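Local coordinates for protein GTPase subunit of restriction endonuclease (Thermococcus gammatolerans, PDB 6P0F) that probably recognises and binds DNA through its N-terminal YTH-like domain, as the specificity part of the GTPase subunit of an McrBC-type restriction endonuclease, at residues A[74-84]-A[145-154]; A[84-94]-A[133-141]. One frame throughout, in Å; residues are numbered along the deposited sequence.

Contact 1: A[74-84]-A[145-154]; sequences YVGKRISRNKV and LGYNPDYFPI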
loop_
_atom_site.group_PDB
_atom_site.type_symbol
_atom_site.label_atom_id
_atom_site.label_comp_id
_atom_site.label_asym_id
_atom_site.label_seq_id
_atom_site.Cartn_x
_atom_site.Cartn_y
_atom_site.Cartn_z
ATOM N N TYR A 74 -5.394 -1.055 -4.794
ATOM C CA TYR A 74 -6.163 -1.480 -5.947
ATOM C C TYR A 74 -5.216 -2.182 -6.914
ATOM O O TYR A 74 -4.158 -1.646 -7.204
ATOM C CB TYR A 74 -6.766 -0.256 -6.637
ATOM C CG TYR A 74 -7.976 0.396 -6.021
ATOM C CD1 TYR A 74 -8.390 0.109 -4.729
ATOM C CD2 TYR A 74 -8.705 1.314 -6.756
ATOM C CE1 TYR A 74 -9.509 0.724 -4.185
ATOM C CE2 TYR A 74 -9.833 1.932 -6.227
ATOM C CZ TYR A 74 -10.215 1.646 -4.943
ATOM O OH TYR A 74 -11.340 2.253 -4.421
ATOM N N VAL A 75 -5.592 -3.362 -7.405
ATOM C CA VAL A 75 -4.725 -4.143 -8.286
ATOM C C VAL A 75 -5.489 -4.438 -9.571
ATOM O O VAL A 75 -6.553 -5.066 -9.539
ATOM C CB VAL A 75 -4.260 -5.439 -7.608
ATOM C CG1 VAL A 75 -3.336 -6.226 -8.548
ATOM C CG2 VAL A 75 -3.570 -5.128 -6.274
ATOM N N GLY A 76 -4.934 -4.030 -10.706
ATOM C CA GLY A 76 -5.626 -4.227 -11.964
ATOM C C GLY A 76 -4.801 -3.662 -13.104
ATOM O O GLY A 76 -3.726 -3.106 -12.893
ATOM N N LYS A 77 -5.366 -3.765 -14.307
ATOM C CA LYS A 77 -4.698 -3.340 -15.543
ATOM C C LYS A 77 -4.950 -1.850 -15.759
ATOM O O LYS A 77 -6.086 -1.423 -16.014
ATOM C CB LYS A 77 -5.211 -4.195 -16.698
ATOM C CG LYS A 77 -4.851 -3.721 -18.083
ATOM C CD LYS A 77 -3.375 -3.843 -18.341
ATOM C CE LYS A 77 -3.117 -3.587 -19.834
ATOM N NZ LYS A 77 -2.760 -4.840 -20.580
ATOM N N ARG A 78 -3.891 -1.061 -15.627
ATOM C CA ARG A 78 -4.010 0.368 -15.846
ATOM C C ARG A 78 -4.153 0.620 -17.337
ATOM O O ARG A 78 -3.279 0.223 -18.106
ATOM C CB ARG A 78 -2.797 1.102 -15.296
ATOM C CG ARG A 78 -2.924 2.591 -15.474
ATOM C CD ARG A 78 -1.869 3.391 -14.696
ATOM N NE ARG A 78 -1.933 3.118 -13.258
ATOM C CZ ARG A 78 -2.793 3.697 -12.425
ATOM N NH1 ARG A 78 -3.635 4.606 -12.876
ATOM N NH2 ARG A 78 -2.792 3.370 -11.134
ATOM N N ILE A 79 -5.245 1.257 -17.746
ATOM C CA ILE A 79 -5.476 1.525 -19.170
ATOM C C ILE A 79 -5.540 2.999 -19.513
ATOM O O ILE A 79 -5.616 3.341 -20.695
ATOM C CB ILE A 79 -6.737 0.818 -19.706
ATOM C CG1 ILE A 79 -7.951 1.171 -18.853
ATOM C CG2 ILE A 79 -6.493 -0.652 -19.838
ATOM C CD1 ILE A 79 -9.252 0.819 -19.560
ATOM N N SER A 80 -5.455 3.887 -18.560
ATOM C CA SER A 80 -5.416 5.299 -18.864
ATOM C C SER A 80 -5.039 5.963 -17.571
ATOM O O SER A 80 -4.907 5.300 -16.535
ATOM C CB SER A 80 -6.750 5.823 -19.408
ATOM O OG SER A 80 -6.526 6.910 -20.302
ATOM N N ARG A 81 -4.845 7.261 -17.622
ATOM C CA ARG A 81 -4.637 7.979 -16.388
ATOM C C ARG A 81 -5.883 7.785 -15.515
ATOM O O ARG A 81 -7.020 8.050 -15.949
ATOM C CB ARG A 81 -4.383 9.462 -16.613
ATOM C CG ARG A 81 -4.088 10.149 -15.279
ATOM C CD ARG A 81 -3.222 11.383 -15.411
ATOM N NE ARG A 81 -3.637 12.239 -16.514
ATOM C CZ ARG A 81 -2.800 13.010 -17.201
ATOM N NH1 ARG A 81 -1.508 13.025 -16.888
ATOM N NH2 ARG A 81 -3.248 13.768 -18.194
ATOM N N ASN A 82 -5.656 7.246 -14.330
ATOM C CA ASN A 82 -6.652 7.086 -13.272
ATOM C C ASN A 82 -7.759 6.106 -13.609
ATOM O O ASN A 82 -8.828 6.129 -12.967
ATOM C CB ASN A 82 -7.255 8.429 -12.883
ATOM C CG ASN A 82 -6.270 9.323 -12.177
ATOM O OD1 ASN A 82 -5.502 8.888 -11.317
ATOM N ND2 ASN A 82 -6.254 10.594 -12.577
ATOM N N LYS A 83 -7.519 5.187 -14.525
ATOM C CA LYS A 83 -8.552 4.246 -14.927
ATOM C C LYS A 83 -7.998 2.837 -15.047
ATOM O O LYS A 83 -6.892 2.620 -15.559
ATOM C CB LYS A 83 -9.189 4.668 -16.267
ATOM C CG LYS A 83 -9.952 6.000 -16.204
ATOM C CD LYS A 83 -11.088 6.022 -17.263
ATOM C CE LYS A 83 -12.132 7.091 -16.898
ATOM N NZ LYS A 83 -11.676 8.080 -15.939
ATOM N N VAL A 84 -8.795 1.883 -14.593
ATOM C CA VAL A 84 -8.478 0.471 -14.673
ATOM C C VAL A 84 -9.390 -0.155 -15.715
ATOM O O VAL A 84 -10.487 0.341 -15.997
ATOM C CB VAL A 84 -8.637 -0.220 -13.293
ATOM C CG1 VAL A 84 -10.120 -0.228 -12.886
ATOM C CG2 VAL A 84 -8.076 -1.632 -13.271
ATOM N N LEU A 145 -17.498 3.883 -2.102
ATOM C CA LEU A 145 -16.835 5.142 -1.769
ATOM C C LEU A 145 -17.401 6.339 -2.533
ATOM O O LEU A 145 -16.980 7.470 -2.266
ATOM C CB LEU A 145 -15.336 5.065 -2.066
ATOM C CG LEU A 145 -14.499 4.245 -1.070
ATOM C CD1 LEU A 145 -13.098 3.980 -1.603
ATOM C CD2 LEU A 145 -14.410 4.968 0.257
ATOM N N GLY A 146 -18.269 6.110 -3.511
ATOM C CA GLY A 146 -18.803 7.192 -4.322
ATOM C C GLY A 146 -17.924 7.620 -5.468
ATOM O O GLY A 146 -18.114 8.716 -6.008
ATOM N N TYR A 147 -16.929 6.818 -5.829
ATOM C CA TYR A 147 -16.099 7.073 -6.988
ATOM C C TYR A 147 -16.670 6.357 -8.209
ATOM O O TYR A 147 -17.441 5.401 -8.096
ATOM C CB TYR A 147 -14.665 6.583 -6.732
ATOM C CG TYR A 147 -13.871 7.305 -5.686
ATOM C CD1 TYR A 147 -13.763 8.672 -5.675
ATOM C CD2 TYR A 147 -13.130 6.589 -4.760
ATOM C CE1 TYR A 147 -12.979 9.308 -4.762
ATOM C CE2 TYR A 147 -12.363 7.214 -3.827
ATOM C CZ TYR A 147 -12.289 8.558 -3.816
ATOM O OH TYR A 147 -11.494 9.170 -2.893
ATOM N N ASN A 148 -16.274 6.821 -9.396
ATOM C CA ASN A 148 -16.604 6.077 -10.586
ATOM C C ASN A 148 -16.058 4.671 -10.480
ATOM O O ASN A 148 -14.972 4.457 -9.911
ATOM C CB ASN A 148 -16.046 6.764 -11.829
ATOM C CG ASN A 148 -16.779 8.066 -12.160
ATOM O OD1 ASN A 148 -17.760 8.448 -11.497
ATOM N ND2 ASN A 148 -16.294 8.759 -13.182
ATOM N N PRO A 149 -16.753 3.689 -11.044
ATOM C CA PRO A 149 -16.338 2.292 -10.891
ATOM C C PRO A 149 -14.899 2.004 -11.304
ATOM O O PRO A 149 -14.264 1.142 -10.699
ATOM C CB PRO A 149 -17.321 1.533 -11.789
ATOM C CG PRO A 149 -18.542 2.410 -11.859
ATOM C CD PRO A 149 -18.082 3.824 -11.690
ATOM N N ASP A 150 -14.386 2.654 -12.344
ATOM C CA ASP A 150 -13.061 2.332 -12.863
ATOM C C ASP A 150 -11.964 3.244 -12.319
ATOM O O ASP A 150 -10.831 3.208 -12.829
ATOM C CB ASP A 150 -13.077 2.376 -14.402
ATOM C CG ASP A 150 -13.501 3.717 -14.961
ATOM O OD1 ASP A 150 -13.883 4.634 -14.202
ATOM O OD2 ASP A 150 -13.486 3.857 -16.209
ATOM N N TYR A 151 -12.263 4.047 -11.295
ATOM C CA TYR A 151 -11.267 4.911 -10.681
ATOM C C TYR A 151 -10.075 4.103 -10.166
ATOM O O TYR A 151 -10.229 3.129 -9.424
ATOM C CB TYR A 151 -11.911 5.689 -9.543
ATOM C CG TYR A 151 -10.995 6.623 -8.790
ATOM C CD1 TYR A 151 -10.272 7.599 -9.437
ATOM C CD2 TYR A 151 -10.881 6.528 -7.412
ATOM C CE1 TYR A 151 -9.439 8.448 -8.735
ATOM C CE2 TYR A 151 -10.088 7.379 -6.700
ATOM C CZ TYR A 151 -9.347 8.320 -7.347
ATOM O OH TYR A 151 -8.539 9.153 -6.601
ATOM N N PHE A 152 -8.875 4.539 -10.547
ATOM C CA PHE A 152 -7.652 3.747 -10.348
ATOM C C PHE A 152 -6.490 4.721 -10.253
ATOM O O PHE A 152 -5.655 4.828 -11.165
ATOM C CB PHE A 152 -7.488 2.739 -11.495
ATOM C CG PHE A 152 -6.429 1.678 -11.285
ATOM C CD1 PHE A 152 -6.330 0.983 -10.122
ATOM C CD2 PHE A 152 -5.560 1.338 -12.306
ATOM C CE1 PHE A 152 -5.368 -0.002 -9.959
ATOM C CE2 PHE A 152 -4.602 0.361 -12.144
ATOM C CZ PHE A 152 -4.494 -0.308 -10.955
ATOM N N PRO A 153 -6.392 5.452 -9.139
ATOM C CA PRO A 153 -5.322 6.441 -9.006
ATOM C C PRO A 153 -3.985 5.772 -8.759
ATOM O O PRO A 153 -3.898 4.702 -8.152
ATOM C CB PRO A 153 -5.751 7.282 -7.800
ATOM C CG PRO A 153 -6.496 6.305 -6.932
ATOM C CD PRO A 153 -7.212 5.358 -7.907
ATOM N N ILE A 154 -2.917 6.429 -9.220
ATOM C CA ILE A 154 -1.592 5.976 -8.793
ATOM C C ILE A 154 -1.450 6.106 -7.285
ATOM O O ILE A 154 -0.974 5.183 -6.607
ATOM C CB ILE A 154 -0.494 6.735 -9.553
ATOM C CG1 ILE A 154 -0.428 6.208 -10.989
ATOM C CG2 ILE A 154 0.840 6.527 -8.883
ATOM C CD1 ILE A 154 0.474 7.007 -11.871
HETATM O O HOH W 1 -12.068 1.854 -17.685
#
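The ring of F152 is clasped between R78 and V84. The guanidinium of R78 lies flat on one face of the ring, centres 4.2 Å apart and planes at 9°. On the opposite face V84 makes a CH-pi contact, with CG2 4.1 Å from the ring centroid. CG of F152 stands anti to the backbone N (chi1 -168°), which carries the ring inward to Y74 and G76. Its CE1 lies 3.6 Å from Y74 CB.

The R78 chain leaves anti to its own N and bends at chi3 (-59°), bringing the guanidinium back over the ring. There NH1 donates to F152 O at 2.7 Å, nearly in line with the carbonyl bond. NH2 adds weak bonds to F152 O and P153 O. CG1 of I154 covers the other face of the guanidinium. R78 is thus held flat between two hydrophobic groups and tied to the backbone at its end.

The backbones join by a single bridge between K83 and Y151. F152 N donates to N82 O at 2.9 Å, and V84 N donates to D150 O at 3.0 Å. A water links V84 O to D150 OD2.

Y74 turns its ring edge to Y151 O, and its hydroxyl hydrogen-bonds to N142 of helix 138-145. The contact thus joins the end of strand 70-76 and the hairpin of strands 78-80 and 83-84 to the loop between helix 138-145 and strand 155-158.

Contact 2: A[84-94]-A[133-141]; sequences VDLNQETAVYL and KLHHSINEI
Y93 and K133 meet as an antiparallel, non-hydrogen-bonded pair where strand 91-102 of the mixed sheet is joined by the short strand 132-133. The chain then turns into helix 138-145, which begins with a capping box.

The K133 side chain is extended and runs across one face of the Y93 ring. Its CG sits 4.1 Å from the ring centroid, a CH-pi contact, and CE reaches 3.5 Å from Y93 OH. CG of K133 is anti to the backbone N (chi1 -168°), which sends the chain over the ring. A serine in place of Y93 would probably deprive the lysine methylenes of the surface they lie on and let that chain swing more freely.

V92 points to the other segment and spreads its two methyls. CG1 touches L134 CD1 at 3.8 Å, while CG2 packs on I138 CG1 and I141 CG1. L134 N donates to V92 O at 2.8 Å. A water takes the V92 N-H and donates to L134 O and H136 O.

I138 lies obliquely across T90, with CD1 3.7 Å from T90 CB, and meets V84 tip to tip. I138 N gives a weak bond to T90 OG1. L86 CD2 rests against CB and OD1 of N139, where the contact nears solvent.

In the capping box, S137 OG accepts from E140 N at 2.9 Å, and E140 OE1 receives S137 N at 2.8 Å on its anti lone pair.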
loop_
_atom_site.group_PDB
_atom_site.type_symbol
_atom_site.label_atom_id
_atom_site.label_comp_id
_atom_site.label_asym_id
_atom_site.label_seq_id
_atom_site.Cartn_x
_atom_site.Cartn_y
_atom_site.Cartn_z
ATOM N N VAL A 84 -8.795 1.883 -14.593
ATOM C CA VAL A 84 -8.478 0.471 -14.673
ATOM C C VAL A 84 -9.390 -0.155 -15.715
ATOM O O VAL A 84 -10.487 0.341 -15.997
ATOM C CB VAL A 84 -8.637 -0.220 -13.293
ATOM C CG1 VAL A 84 -10.120 -0.228 -12.886
ATOM C CG2 VAL A 84 -8.076 -1.632 -13.271
ATOM N N ASP A 85 -8.933 -1.273 -16.282
ATOM C CA ASP A 85 -9.735 -2.035 -17.232
ATOM C C ASP A 85 -10.659 -2.970 -16.466
ATOM O O ASP A 85 -10.218 -3.997 -15.938
ATOM C CB ASP A 85 -8.836 -2.832 -18.171
ATOM C CG ASP A 85 -9.614 -3.510 -19.297
ATOM O OD1 ASP A 85 -10.850 -3.593 -19.224
ATOM O OD2 ASP A 85 -8.964 -3.944 -20.271
ATOM N N LEU A 86 -11.946 -2.644 -16.436
ATOM C CA LEU A 86 -12.865 -3.468 -15.661
ATOM C C LEU A 86 -13.256 -4.745 -16.382
ATOM O O LEU A 86 -14.002 -5.544 -15.815
ATOM C CB LEU A 86 -14.128 -2.696 -15.293
ATOM C CG LEU A 86 -13.927 -1.548 -14.313
ATOM C CD1 LEU A 86 -15.188 -0.735 -14.125
ATOM C CD2 LEU A 86 -13.436 -2.080 -12.964
ATOM N N ASN A 87 -12.785 -4.969 -17.604
ATOM C CA ASN A 87 -12.987 -6.268 -18.234
ATOM C C ASN A 87 -11.836 -7.230 -17.968
ATOM O O ASN A 87 -11.889 -8.376 -18.424
ATOM C CB ASN A 87 -13.215 -6.113 -19.743
ATOM C CG ASN A 87 -14.457 -5.305 -20.062
ATOM O OD1 ASN A 87 -15.576 -5.671 -19.685
ATOM N ND2 ASN A 87 -14.262 -4.185 -20.742
ATOM N N GLN A 88 -10.795 -6.796 -17.251
ATOM C CA GLN A 88 -9.729 -7.668 -16.773
ATOM C C GLN A 88 -9.876 -7.825 -15.257
ATOM O O GLN A 88 -10.654 -7.113 -14.604
ATOM C CB GLN A 88 -8.336 -7.129 -17.131
ATOM C CG GLN A 88 -8.117 -6.895 -18.633
ATOM C CD GLN A 88 -7.647 -8.138 -19.374
ATOM O OE1 GLN A 88 -7.943 -9.264 -18.971
ATOM N NE2 GLN A 88 -6.921 -7.937 -20.479
ATOM N N GLU A 89 -9.145 -8.795 -14.723
ATOM C CA GLU A 89 -9.230 -9.119 -13.302
ATOM C C GLU A 89 -8.801 -7.920 -12.473
ATOM O O GLU A 89 -7.867 -7.194 -12.839
ATOM C CB GLU A 89 -8.335 -10.328 -12.988
ATOM C CG GLU A 89 -8.453 -10.831 -11.530
ATOM C CD GLU A 89 -8.449 -12.362 -11.389
ATOM O OE1 GLU A 89 -8.008 -12.855 -10.323
ATOM O OE2 GLU A 89 -8.894 -13.067 -12.328
ATOM N N THR A 90 -9.493 -7.707 -11.348
ATOM C CA THR A 90 -9.062 -6.713 -10.375
ATOM C C THR A 90 -9.115 -7.307 -8.976
ATOM O O THR A 90 -9.794 -8.303 -8.726
ATOM C CB THR A 90 -9.918 -5.434 -10.387
ATOM O OG1 THR A 90 -11.237 -5.711 -9.905
ATOM C CG2 THR A 90 -10.005 -4.835 -11.799
ATOM N N ALA A 91 -8.378 -6.674 -8.065
ATOM C CA ALA A 91 -8.416 -7.075 -6.662
ATOM C C ALA A 91 -8.156 -5.851 -5.798
ATOM O O ALA A 91 -7.621 -4.846 -6.256
ATOM C CB ALA A 91 -7.407 -8.165 -6.358
ATOM N N VAL A 92 -8.578 -5.931 -4.534
ATOM C CA VAL A 92 -8.336 -4.860 -3.581
ATOM C C VAL A 92 -7.803 -5.489 -2.305
ATOM O O VAL A 92 -8.350 -6.492 -1.831
ATOM C CB VAL A 92 -9.614 -4.048 -3.279
ATOM C CG1 VAL A 92 -9.290 -2.931 -2.319
ATOM C CG2 VAL A 92 -10.203 -3.499 -4.586
ATOM N N TYR A 93 -6.763 -4.890 -1.747
ATOM C CA TYR A 93 -6.199 -5.308 -0.476
ATOM C C TYR A 93 -6.291 -4.159 0.517
ATOM O O TYR A 93 -6.118 -3.000 0.138
ATOM C CB TYR A 93 -4.724 -5.746 -0.635
ATOM C CG TYR A 93 -4.534 -6.955 -1.538
ATOM C CD1 TYR A 93 -4.629 -6.825 -2.915
ATOM C CD2 TYR A 93 -4.239 -8.215 -1.006
ATOM C CE1 TYR A 93 -4.463 -7.942 -3.756
ATOM C CE2 TYR A 93 -4.091 -9.321 -1.821
ATOM C CZ TYR A 93 -4.178 -9.174 -3.188
ATOM O OH TYR A 93 -4.002 -10.287 -3.985
ATOM N N LEU A 94 -6.529 -4.470 1.795
ATOM C CA LEU A 94 -6.623 -3.460 2.848
ATOM C C LEU A 94 -5.535 -3.709 3.883
ATOM O O LEU A 94 -5.481 -4.786 4.474
ATOM C CB LEU A 94 -8.003 -3.504 3.512
ATOM C CG LEU A 94 -8.167 -2.552 4.697
ATOM C CD1 LEU A 94 -8.087 -1.099 4.274
ATOM C CD2 LEU A 94 -9.506 -2.800 5.384
ATOM N N LYS A 133 -6.794 -9.446 1.514
ATOM C CA LYS A 133 -7.478 -9.411 0.226
ATOM C C LYS A 133 -8.978 -9.309 0.454
ATOM O O LYS A 133 -9.590 -10.187 1.082
ATOM C CB LYS A 133 -7.148 -10.650 -0.596
ATOM C CG LYS A 133 -7.583 -10.585 -2.053
ATOM C CD LYS A 133 -7.036 -11.791 -2.846
ATOM C CE LYS A 133 -7.245 -11.625 -4.336
ATOM N NZ LYS A 133 -6.671 -12.766 -5.124
ATOM N N LEU A 134 -9.572 -8.234 -0.023
ATOM C CA LEU A 134 -11.000 -8.075 0.150
ATOM C C LEU A 134 -11.774 -8.939 -0.847
ATOM O O LEU A 134 -11.303 -9.317 -1.924
ATOM C CB LEU A 134 -11.422 -6.610 -0.018
ATOM C CG LEU A 134 -10.716 -5.583 0.852
ATOM C CD1 LEU A 134 -11.259 -4.201 0.676
ATOM C CD2 LEU A 134 -10.817 -6.044 2.312
ATOM N N HIS A 135 -13.005 -9.226 -0.461
ATOM C CA HIS A 135 -13.933 -9.973 -1.273
ATOM C C HIS A 135 -14.371 -9.210 -2.515
ATOM O O HIS A 135 -14.746 -9.835 -3.507
ATOM C CB HIS A 135 -15.118 -10.300 -0.378
ATOM C CG HIS A 135 -16.152 -11.101 -1.046
ATOM N ND1 HIS A 135 -17.228 -10.525 -1.695
ATOM C CD2 HIS A 135 -16.300 -12.436 -1.150
ATOM C CE1 HIS A 135 -17.988 -11.489 -2.162
ATOM N NE2 HIS A 135 -17.450 -12.658 -1.864
ATOM N N HIS A 136 -14.252 -7.896 -2.511
ATOM C CA HIS A 136 -14.866 -7.058 -3.524
ATOM C C HIS A 136 -13.902 -6.627 -4.612
ATOM O O HIS A 136 -12.693 -6.523 -4.393
ATOM C CB HIS A 136 -15.425 -5.820 -2.854
ATOM C CG HIS A 136 -16.295 -6.115 -1.685
ATOM N ND1 HIS A 136 -17.629 -6.422 -1.827
ATOM C CD2 HIS A 136 -16.028 -6.174 -0.358
ATOM C CE1 HIS A 136 -18.153 -6.644 -0.634
ATOM N NE2 HIS A 136 -17.208 -6.485 0.274
ATOM N N SER A 137 -14.479 -6.351 -5.788
ATOM C CA SER A 137 -13.795 -5.766 -6.928
ATOM C C SER A 137 -13.410 -4.312 -6.669
ATOM O O SER A 137 -13.950 -3.644 -5.777
ATOM C CB SER A 137 -14.733 -5.775 -8.136
ATOM O OG SER A 137 -15.946 -5.102 -7.760
ATOM N N ILE A 138 -12.541 -3.791 -7.536
ATOM C CA ILE A 138 -12.300 -2.353 -7.534
ATOM C C ILE A 138 -13.619 -1.615 -7.747
ATOM O O ILE A 138 -13.884 -0.586 -7.117
ATOM C CB ILE A 138 -11.251 -1.977 -8.600
ATOM C CG1 ILE A 138 -9.849 -2.397 -8.160
ATOM C CG2 ILE A 138 -11.262 -0.461 -8.868
ATOM C CD1 ILE A 138 -8.756 -2.182 -9.191
ATOM N N ASN A 139 -14.455 -2.104 -8.658
ATOM C CA ASN A 139 -15.645 -1.319 -8.973
ATOM C C ASN A 139 -16.645 -1.331 -7.823
ATOM O O ASN A 139 -17.286 -0.304 -7.562
ATOM C CB ASN A 139 -16.280 -1.780 -10.281
ATOM C CG ASN A 139 -16.307 -3.254 -10.432
ATOM O OD1 ASN A 139 -15.259 -3.899 -10.577
ATOM N ND2 ASN A 139 -17.507 -3.819 -10.397
ATOM N N GLU A 140 -16.738 -2.439 -7.066
ATOM C CA GLU A 140 -17.635 -2.455 -5.913
ATOM C C GLU A 140 -17.118 -1.546 -4.798
ATOM O O GLU A 140 -17.894 -0.835 -4.151
ATOM C CB GLU A 140 -17.807 -3.883 -5.376
ATOM C CG GLU A 140 -18.514 -4.889 -6.281
ATOM C CD GLU A 140 -18.358 -6.357 -5.786
ATOM O OE1 GLU A 140 -17.208 -6.869 -5.727
ATOM O OE2 GLU A 140 -19.380 -7.004 -5.449
ATOM N N ILE A 141 -15.808 -1.577 -4.529
ATOM C CA ILE A 141 -15.253 -0.686 -3.511
ATOM C C ILE A 141 -15.399 0.774 -3.945
ATOM O O ILE A 141 -15.765 1.644 -3.145
ATOM C CB ILE A 141 -13.781 -1.038 -3.222
ATOM C CG1 ILE A 141 -13.698 -2.446 -2.633
ATOM C CG2 ILE A 141 -13.168 -0.008 -2.296
ATOM C CD1 ILE A 141 -14.493 -2.631 -1.338
HETATM O O HOH W 2 -6.542 -12.053 -7.800
HETATM O O HOH W 3 -10.454 -8.142 -4.103
#

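The centres of contacts 1 and 2 lie about 9 Å apart, on the same side of the chain's centre. Along the chain the order is 74-84, 84-94, 133-141 and 145-154, so contact 2 is nested inside the loop closed by contact 1. V84 belongs to both. Strands 70-76 and 91-102 are neighbours in the mixed sheet, and V75 N to A91 O, 2.8 Å apart, probably form a hydrogen bond between the contacts. Helix 138-145 starts in contact 2 and ends in contact 1. Together the two contacts hold helix 138-145 and its flanking loops against strands 70-76 and 91-102 of the mixed sheet, in the putative DNA-binding domain.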